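Local atomic coordinates of transcriptional regulator, marR family, putative (Sulfolobus solfataricus, PDB entry 3F3X), a protein that probably binds DNA as a dimeric winged helix-turn-helix transcription factor of the MarR family, regulating gene expression in an archaeon. Residues K31-S36 with L105-V110; V80-D85 with V92-T97. All blocks are in the same frame, centred on the assembly; numbering follows the deposited sequence. Where two conformers were deposited one is given.

Contact 1: residues K31-S36 with L105-V110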
loop_
_atom_site.group_PDB
_atom_site.type_symbol
_atom_site.label_atom_id
_atom_site.label_comp_id
_atom_site.label_asym_id
_atom_site.label_seq_id
_atom_site.Cartn_x
_atom_site.Cartn_y
_atom_site.Cartn_z
ATOM N N LYS A 31 -13.104 12.905 6.809
ATOM C CA LYS A 31 -14.370 13.629 6.819
ATOM C C LYS A 31 -15.160 13.512 8.116
ATOM O O LYS A 31 -15.793 14.473 8.546
ATOM C CB LYS A 31 -15.204 13.191 5.614
ATOM C CG LYS A 31 -14.547 13.623 4.320
ATOM C CD LYS A 31 -15.306 13.180 3.108
ATOM C CE LYS A 31 -14.746 13.868 1.883
ATOM N NZ LYS A 31 -15.411 13.395 0.645
ATOM N N LEU A 32 -15.095 12.352 8.762
ATOM C CA LEU A 32 -15.830 12.145 10.011
ATOM C C LEU A 32 -15.086 12.577 11.273
ATOM O O LEU A 32 -15.698 13.041 12.244
ATOM C CB LEU A 32 -16.215 10.665 10.151
ATOM C CG LEU A 32 -17.124 10.095 9.057
ATOM C CD1 LEU A 32 -17.373 8.626 9.307
ATOM C CD2 LEU A 32 -18.437 10.854 9.035
ATOM N N MET A 33 -13.763 12.439 11.259
ATOM C CA MET A 33 -12.983 12.762 12.449
ATOM C C MET A 33 -11.760 13.653 12.257
ATOM O O MET A 33 -11.066 13.966 13.226
ATOM C CB MET A 33 -12.550 11.456 13.118
ATOM C CG MET A 33 -13.701 10.502 13.396
ATOM S SD MET A 33 -13.173 8.936 14.109
ATOM C CE MET A 33 -12.904 9.438 15.822
ATOM N N ASN A 34 -11.503 14.062 11.021
ATOM C CA ASN A 34 -10.355 14.901 10.712
ATOM C C ASN A 34 -9.086 14.164 11.135
ATOM O O ASN A 34 -8.148 14.755 11.672
ATOM C CB ASN A 34 -10.471 16.250 11.432
ATOM C CG ASN A 34 -9.383 17.220 11.030
ATOM O OD1 ASN A 34 -9.026 17.318 9.855
ATOM N ND2 ASN A 34 -8.857 17.959 12.004
ATOM N N LEU A 35 -9.085 12.856 10.895
ATOM C CA LEU A 35 -7.947 12.000 11.211
ATOM C C LEU A 35 -7.552 11.246 9.957
ATOM O O LEU A 35 -8.337 11.139 9.017
ATOM C CB LEU A 35 -8.303 10.974 12.294
ATOM C CG LEU A 35 -8.613 11.451 13.712
ATOM C CD1 LEU A 35 -8.948 10.237 14.581
ATOM C CD2 LEU A 35 -7.414 12.212 14.280
ATOM N N SER A 36 -6.332 10.724 9.953
ATOM C CA SER A 36 -5.841 9.941 8.831
ATOM C C SER A 36 -5.691 8.506 9.321
ATOM O O SER A 36 -5.845 8.227 10.512
ATOM C CB SER A 36 -4.485 10.459 8.361
ATOM O OG SER A 36 -3.475 10.181 9.318
ATOM N N LEU A 105 -11.241 4.748 20.203
ATOM C CA LEU A 105 -12.405 3.862 20.247
ATOM C C LEU A 105 -13.339 4.161 19.080
ATOM O O LEU A 105 -13.850 3.251 18.427
ATOM C CB LEU A 105 -13.164 4.027 21.565
ATOM C CG LEU A 105 -12.480 3.526 22.840
ATOM C CD1 LEU A 105 -13.346 3.856 24.054
ATOM C CD2 LEU A 105 -12.245 2.020 22.736
ATOM N N GLU A 106 -13.548 5.446 18.820
ATOM C CA GLU A 106 -14.413 5.880 17.731
ATOM C C GLU A 106 -13.796 5.560 16.371
ATOM O O GLU A 106 -14.475 5.037 15.488
ATOM C CB GLU A 106 -14.674 7.383 17.847
ATOM C CG GLU A 106 -15.514 7.769 19.061
ATOM C CD GLU A 106 -15.529 9.264 19.321
ATOM O OE1 GLU A 106 -15.244 10.040 18.383
ATOM O OE2 GLU A 106 -15.836 9.664 20.466
ATOM N N ALA A 107 -12.512 5.871 16.200
ATOM C CA ALA A 107 -11.833 5.600 14.931
ATOM C C ALA A 107 -11.839 4.096 14.641
ATOM O O ALA A 107 -12.037 3.676 13.497
ATOM C CB ALA A 107 -10.387 6.130 14.975
ATOM N N ASN A 108 -11.618 3.293 15.680
ATOM C CA ASN A 108 -11.620 1.839 15.541
ATOM C C ASN A 108 -12.985 1.378 15.043
ATOM O O ASN A 108 -13.077 0.535 14.152
ATOM C CB ASN A 108 -11.314 1.169 16.885
ATOM C CG ASN A 108 -11.462 -0.344 16.830
ATOM O OD1 ASN A 108 -12.356 -0.918 17.455
ATOM N ND2 ASN A 108 -10.589 -0.994 16.075
ATOM N N GLU A 109 -14.042 1.937 15.623
ATOM C CA GLU A 109 -15.402 1.584 15.228
ATOM C C GLU A 109 -15.646 1.923 13.757
ATOM O O GLU A 109 -16.215 1.122 13.016
ATOM C CB GLU A 109 -16.418 2.340 16.085
ATOM C CG GLU A 109 -17.827 1.795 15.962
ATOM C CD GLU A 109 -18.128 0.737 17.005
ATOM O OE1 GLU A 109 -17.230 -0.075 17.319
ATOM O OE2 GLU A 109 -19.271 0.717 17.506
ATOM N N VAL A 110 -15.228 3.119 13.350
ATOM C CA VAL A 110 -15.395 3.570 11.972
ATOM C C VAL A 110 -14.684 2.639 10.985
ATOM O O VAL A 110 -15.283 2.187 10.009
ATOM C CB VAL A 110 -14.848 5.014 11.777
ATOM C CG1 VAL A 110 -14.754 5.347 10.295
ATOM C CG2 VAL A 110 -15.753 6.014 12.477
#
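Met33, in the last turn of helix 3-33, reaches across to the flank of helix 98-118 and buries more surface than any other residue here. Its chain runs extended to SD and then bends at the last torsion (chi3 78°), which lays the methyl group against the backbone of the opposing helix. CE of Met33 lies 3.4 Å from CB of Glu106 and 3.6 Å from the backbone N of Ala107, while SD of Met33 rests against the Ala107 backbone, 3.7 Å from its CA, with CB at 4.0 Å. The Glu106 side chain slants across the thioether, its OE1 3.5 Å from CE of Met33. One turn further on, Val110 points its CG2 branch at SD of Met33 (4.2 Å) and its CG1 branch at CD1 of Leu32 (4.3 Å). Leu35 brings CD1 to within 4.4 Å of Ala107 CB. Val103 extends the apolar surface under Met33 and Leu35, Leu29 beside Ala107 and Val110. The contact fastens the end of the long N-terminal helix to the helix that follows the wing by van der Waals packing alone, the small Ala107 letting the thioether approach the helix backbone.

Contact 2: residues V80-D85 with V92-T97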
loop_
_atom_site.group_PDB
_atom_site.type_symbol
_atom_site.label_atom_id
_atom_site.label_comp_id
_atom_site.label_asym_id
_atom_site.label_seq_id
_atom_site.Cartn_x
_atom_site.Cartn_y
_atom_site.Cartn_z
ATOM N N VAL A 80 -2.357 13.024 21.883
ATOM C CA VAL A 80 -1.139 12.393 22.381
ATOM C C VAL A 80 -0.244 13.521 22.868
ATOM O O VAL A 80 -0.575 14.701 22.720
ATOM C CB VAL A 80 -0.329 11.608 21.290
ATOM C CG1 VAL A 80 -1.200 10.564 20.611
ATOM C CG2 VAL A 80 0.279 12.584 20.276
ATOM N N ARG A 81 0.880 13.155 23.465
ATOM C CA ARG A 81 1.845 14.141 23.911
ATOM C C ARG A 81 3.199 13.492 23.767
ATOM O O ARG A 81 3.312 12.262 23.800
ATOM C CB ARG A 81 1.623 14.547 25.380
ATOM C CG ARG A 81 1.993 13.492 26.424
ATOM C CD ARG A 81 2.003 14.107 27.828
ATOM N NE ARG A 81 0.708 14.690 28.174
ATOM C CZ ARG A 81 -0.356 13.984 28.542
ATOM N NH1 ARG A 81 -0.282 12.663 28.630
ATOM N NH2 ARG A 81 -1.505 14.597 28.781
ATOM N N ARG A 82 4.223 14.313 23.575
ATOM C CA ARG A 82 5.577 13.803 23.486
ATOM C C ARG A 82 6.235 14.089 24.827
ATOM O O ARG A 82 6.089 15.183 25.381
ATOM C CB ARG A 82 6.349 14.501 22.364
ATOM C CG ARG A 82 6.222 13.809 21.015
ATOM C CD ARG A 82 6.754 14.666 19.878
ATOM N NE ARG A 82 5.877 15.810 19.649
ATOM C CZ ARG A 82 5.823 16.500 18.515
ATOM N NH1 ARG A 82 6.603 16.170 17.491
ATOM N NH2 ARG A 82 4.966 17.500 18.398
ATOM N N ILE A 83 6.921 13.091 25.367
ATOM C CA ILE A 83 7.636 13.241 26.624
ATOM C C ILE A 83 8.983 12.579 26.405
ATOM O O ILE A 83 9.173 11.843 25.437
ATOM C CB ILE A 83 6.914 12.547 27.807
ATOM C CG1 ILE A 83 6.583 11.100 27.443
ATOM C CG2 ILE A 83 5.668 13.344 28.198
ATOM C CD1 ILE A 83 5.957 10.311 28.571
ATOM N N ARG A 84 9.929 12.856 27.288
ATOM C CA ARG A 84 11.253 12.271 27.160
ATOM C C ARG A 84 11.267 10.945 27.892
ATOM O O ARG A 84 10.552 10.774 28.883
ATOM C CB ARG A 84 12.300 13.201 27.767
ATOM C CG ARG A 84 12.452 14.535 27.047
ATOM C CD ARG A 84 13.314 15.481 27.863
ATOM N NE ARG A 84 12.639 15.885 29.092
ATOM C CZ ARG A 84 13.236 16.474 30.121
ATOM N NH1 ARG A 84 14.540 16.731 30.081
ATOM N NH2 ARG A 84 12.526 16.817 31.189
ATOM N N ASP A 85 12.065 10.004 27.398
ATOM C CA ASP A 85 12.173 8.706 28.046
ATOM C C ASP A 85 12.802 8.972 29.411
ATOM O O ASP A 85 13.877 9.563 29.499
ATOM C CB ASP A 85 13.076 7.779 27.234
ATOM C CG ASP A 85 13.041 6.351 27.736
ATOM O OD1 ASP A 85 12.883 6.151 28.960
ATOM O OD2 ASP A 85 13.184 5.429 26.907
ATOM N N VAL A 92 12.569 10.438 22.328
ATOM C CA VAL A 92 11.240 11.043 22.360
ATOM C C VAL A 92 10.194 9.935 22.435
ATOM O O VAL A 92 10.187 9.018 21.612
ATOM C CB VAL A 92 10.971 11.892 21.099
ATOM C CG1 VAL A 92 9.553 12.443 21.133
ATOM C CG2 VAL A 92 11.977 13.033 21.016
ATOM N N ILE A 93 9.316 10.026 23.427
ATOM C CA ILE A 93 8.267 9.039 23.620
ATOM C C ILE A 93 6.905 9.670 23.374
ATOM O O ILE A 93 6.666 10.818 23.756
ATOM C CB ILE A 93 8.280 8.486 25.065
ATOM C CG1 ILE A 93 9.624 7.817 25.362
ATOM C CG2 ILE A 93 7.135 7.505 25.256
ATOM C CD1 ILE A 93 9.924 6.624 24.487
ATOM N N VAL A 94 6.015 8.909 22.742
ATOM C CA VAL A 94 4.664 9.378 22.458
ATOM C C VAL A 94 3.717 8.655 23.410
ATOM O O VAL A 94 3.660 7.430 23.436
ATOM C CB VAL A 94 4.238 9.058 21.007
ATOM C CG1 VAL A 94 2.833 9.600 20.745
ATOM C CG2 VAL A 94 5.227 9.673 20.021
ATOM N N GLU A 95 2.987 9.426 24.200
ATOM C CA GLU A 95 2.043 8.874 25.154
ATOM C C GLU A 95 0.647 9.316 24.764
ATOM O O GLU A 95 0.426 10.484 24.438
ATOM C CB GLU A 95 2.368 9.373 26.566
ATOM C CG GLU A 95 1.325 8.987 27.613
ATOM C CD GLU A 95 1.638 9.559 28.988
ATOM O OE1 GLU A 95 2.001 10.753 29.067
ATOM O OE2 GLU A 95 1.504 8.821 29.986
ATOM N N ILE A 96 -0.300 8.383 24.787
ATOM C CA ILE A 96 -1.673 8.708 24.431
ATOM C C ILE A 96 -2.321 9.424 25.620
ATOM O O ILE A 96 -1.922 9.218 26.767
ATOM C CB ILE A 96 -2.474 7.423 24.064
ATOM C CG1 ILE A 96 -3.713 7.791 23.249
ATOM C CG2 ILE A 96 -2.890 6.669 25.334
ATOM C CD1 ILE A 96 -4.451 6.585 22.681
ATOM N N THR A 97 -3.296 10.279 25.340
ATOM C CA THR A 97 -3.995 11.025 26.388
ATOM C C THR A 97 -5.387 10.410 26.545
ATOM O O THR A 97 -5.838 9.647 25.685
ATOM C CB THR A 97 -4.197 12.497 25.998
ATOM O OG1 THR A 97 -5.107 12.560 24.893
ATOM C CG2 THR A 97 -2.864 13.149 25.600
HETATM O O HOH W 1 -2.166 10.346 29.304
#
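Arg81 and Glu95 face each other as a hydrogen-bonded pair of the antiparallel hairpin, with backbone bonds in both directions; the bond from Glu95 N to Arg81 O is nearly straight, 173° at the hydrogen. Ile83 and Ile93 form the second such pair, at 2.8 Å from Ile83 N to Ile93 O and 2.7 Å from Ile93 N to Ile83 O. A salt bridge reinforces the first pair: Arg81 NH1 donates to Glu95 OE1 at 3.0 Å, meeting the carboxylate from above its plane, the two flat groups standing 82° apart. The bend at chi3 (58°) turns the guanidinium toward Thr97, whose CG2 covers one face; a water at the edge links NH1 to Ile96 O. Without the guanidinium, as with an alanine here, the Glu95 carboxylate would probably lose its charged mate, and the Thr97 methyl the group it packs against. Among apolar contacts, Val80 CB packs on Val94 CG1 at 3.8 Å, next to Leu43 and Leu74 of the helices behind, and Ile83 CG1 meets Ile93 CB at 3.9 Å on the other face. Arg82 lays CG on Val92 CG1 (3.6 Å) before its guanidinium leaves for Glu75 and Asp72. In this wing of the winged helix fold, the Arg81-Glu95 bridge ties strand to strand, while the face of Val80, Arg82 and Val94 joins the wing to the helices by apolar packing and the Arg82 salt bridges.

How the contacts relate
Contact 2 lies within the stretch of chain that contact 1 brackets, and the two are joined directly: strand 92-96 leads into helix 98-118, with Thr97 as its N-cap, and that helix carries residues 105-110. Their centres are 21 Å apart and their nearest atoms about 7 Å, so they do not touch. Contact 1 packs the end of helix 3-33 on helix 98-118, near the second subunit, whose Leu8 packs on Asn108; contact 2 forms the wing, which no other chain of the assembly touches. Between residue 36 and the wing lie helices 37-48, 53-60 and 64-76, which with the wing make up the probable DNA-binding domain.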